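Local coordinates for protein peptide chain release factor subunit 1 (Aeropyrum pernix, PDB 3AGK) that probably directs the termination of translation in response to the stop codons UAA, UAG and UGA, as an archaeal member of the eukaryotic release factor 1 family, at residues E251-A256 and M268-V273. Numbering follows the deposited sequence.
Sequences ELVDVA and MKAEKV
K269, on the last turn of helix 259-269, reaches back over V253 to the backbone of D254, and so illustrates how a lysine can be apolar along its chain and polar at its tip. CG1 of V253 lies 3.7 Å from CB of K269, the two side chains running at a slant to one another. With CG1 set opposite the backbone N (chi1 175°), CG2 lies beside that N, anti to the carbonyl carbon, and faces A270, whose CB is 4.2 Å away. Both V253 and A270 are buried, and both also rest on I223 of strand 219-226.

Residues 253-254 form a short, weakly bonded edge strand, parallel to 219-226, in the mixed sheet of eRF1 domain 2, with V253 holding backbone bonds to V224 and G226. Helix 259-269 follows this strand and packs its C-terminal end back against it. At A270 the chain leaves the helical conformation through an inverse gamma turn and continues as a type I turn to V273, closed by V273 N on A270 O at 3.0 Å. R280 of helix 277-294 bonds to the carbonyl oxygens of A270 and V273, tying this exit to the next helix.

The polar part is a single hydrogen bond, 2.9 Å long, from NZ of K269 to O of D254. Its approach is bent, with a C=O...N angle of 148°, and the donor sits somewhat out of the carbonyl plane, tilted by 25°. A bend at chi3 curls the lysine chain onto this oxygen, bringing CE within 3.3 Å of it. The carboxylate of D254 is engaged otherwise: OD1 forms a salt bridge with K231, while OD2 stays 5.8 Å from NZ of K269, a separation at which any attraction would be only long-range.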
loop_
_atom_site.group_PDB
_atom_site.type_symbol
_atom_site.label_atom_id
_atom_site.label_comp_id
_atom_site.label_asym_id
_atom_site.label_seq_id
_atom_site.Cartn_x
_atom_site.Cartn_y
_atom_site.Cartn_z
ATOM N N GLU A 251 19.770 -4.424 -14.204
ATOM C CA GLU A 251 20.386 -3.229 -14.766
ATOM C C GLU A 251 20.258 -2.048 -13.809
ATOM O O GLU A 251 19.183 -1.788 -13.266
ATOM C CB GLU A 251 19.712 -2.885 -16.101
ATOM C CG GLU A 251 20.572 -2.114 -17.085
ATOM C CD GLU A 251 21.217 -3.006 -18.136
ATOM O OE1 GLU A 251 21.562 -4.164 -17.814
ATOM O OE2 GLU A 251 21.385 -2.541 -19.286
ATOM N N LEU A 252 21.360 -1.336 -13.609
ATOM C CA LEU A 252 21.362 -0.139 -12.791
ATOM C C LEU A 252 20.794 0.992 -13.622
ATOM O O LEU A 252 21.062 1.066 -14.817
ATOM C CB LEU A 252 22.790 0.208 -12.367
ATOM C CG LEU A 252 23.511 -0.843 -11.523
ATOM C CD1 LEU A 252 24.855 -0.326 -11.074
ATOM C CD2 LEU A 252 22.675 -1.236 -10.319
ATOM N N VAL A 253 20.043 1.890 -12.991
ATOM C CA VAL A 253 19.344 2.936 -13.741
ATOM C C VAL A 253 19.918 4.323 -13.501
ATOM O O VAL A 253 20.017 4.756 -12.359
ATOM C CB VAL A 253 17.843 2.966 -13.373
ATOM C CG1 VAL A 253 17.145 4.124 -14.063
ATOM C CG2 VAL A 253 17.184 1.624 -13.703
ATOM N N ASP A 254 20.288 5.008 -14.584
ATOM C CA ASP A 254 20.812 6.369 -14.511
ATOM C C ASP A 254 19.695 7.365 -14.323
ATOM O O ASP A 254 18.777 7.461 -15.130
ATOM C CB ASP A 254 21.618 6.714 -15.762
ATOM C CG ASP A 254 22.811 5.808 -15.934
ATOM O OD1 ASP A 254 23.798 5.993 -15.177
ATOM O OD2 ASP A 254 22.750 4.898 -16.795
ATOM N N VAL A 255 19.784 8.111 -13.240
ATOM C CA VAL A 255 18.745 9.039 -12.861
ATOM C C VAL A 255 19.449 10.252 -12.279
ATOM O O VAL A 255 20.481 10.122 -11.629
ATOM C CB VAL A 255 17.843 8.353 -11.827
ATOM C CG1 VAL A 255 17.400 9.288 -10.766
ATOM C CG2 VAL A 255 16.677 7.665 -12.518
ATOM N N ALA A 256 18.894 11.430 -12.518
ATOM C CA ALA A 256 19.528 12.678 -12.143
ATOM C C ALA A 256 19.088 13.214 -10.784
ATOM O O ALA A 256 19.824 13.965 -10.145
ATOM C CB ALA A 256 19.285 13.742 -13.229
ATOM N N MET A 268 10.192 4.923 -14.392
ATOM C CA MET A 268 9.947 5.070 -15.815
ATOM C C MET A 268 11.069 4.450 -16.643
ATOM O O MET A 268 10.828 3.970 -17.736
ATOM C CB MET A 268 9.739 6.536 -16.213
ATOM C CG MET A 268 8.561 7.209 -15.510
ATOM S SD MET A 268 6.971 6.358 -15.756
ATOM C CE MET A 268 6.736 6.478 -17.547
ATOM N N LYS A 269 12.297 4.464 -16.136
ATOM C CA LYS A 269 13.424 4.028 -16.961
ATOM C C LYS A 269 13.750 2.566 -16.776
ATOM O O LYS A 269 14.497 1.998 -17.567
ATOM C CB LYS A 269 14.661 4.882 -16.702
ATOM C CG LYS A 269 14.560 6.251 -17.310
ATOM C CD LYS A 269 15.757 7.108 -16.981
ATOM C CE LYS A 269 16.981 6.705 -17.776
ATOM N NZ LYS A 269 17.934 7.858 -17.859
ATOM N N ALA A 270 13.195 1.960 -15.731
ATOM C CA ALA A 270 13.428 0.540 -15.460
ATOM C C ALA A 270 12.532 -0.324 -16.357
ATOM O O ALA A 270 11.724 -1.128 -15.890
ATOM C CB ALA A 270 13.181 0.230 -13.993
ATOM N N GLU A 271 12.687 -0.160 -17.656
ATOM C CA GLU A 271 11.745 -0.777 -18.583
ATOM C C GLU A 271 11.713 -2.312 -18.522
ATOM O O GLU A 271 10.746 -2.941 -18.958
ATOM C CB GLU A 271 11.967 -0.245 -20.001
ATOM C CG GLU A 271 11.236 1.078 -20.235
ATOM C CD GLU A 271 12.084 2.137 -20.919
ATOM O OE1 GLU A 271 11.527 2.882 -21.757
ATOM O OE2 GLU A 271 13.294 2.233 -20.616
ATOM N N LYS A 272 12.746 -2.915 -17.941
ATOM C CA LYS A 272 12.793 -4.373 -17.859
ATOM C C LYS A 272 12.104 -4.954 -16.621
ATOM O O LYS A 272 11.980 -6.169 -16.494
ATOM C CB LYS A 272 14.231 -4.898 -17.997
ATOM C CG LYS A 272 14.743 -4.943 -19.441
ATOM C CD LYS A 272 13.700 -5.562 -20.374
ATOM C CE LYS A 272 14.236 -5.799 -21.792
ATOM N NZ LYS A 272 14.551 -7.239 -22.070
ATOM N N VAL A 273 11.642 -4.100 -15.711
ATOM C CA VAL A 273 10.903 -4.615 -14.558
ATOM C C VAL A 273 9.383 -4.578 -14.768
ATOM O O VAL A 273 8.788 -3.523 -14.977
ATOM C CB VAL A 273 11.382 -4.020 -13.193
ATOM C CG1 VAL A 273 12.316 -2.839 -13.389
ATOM C CG2 VAL A 273 10.214 -3.707 -12.249
#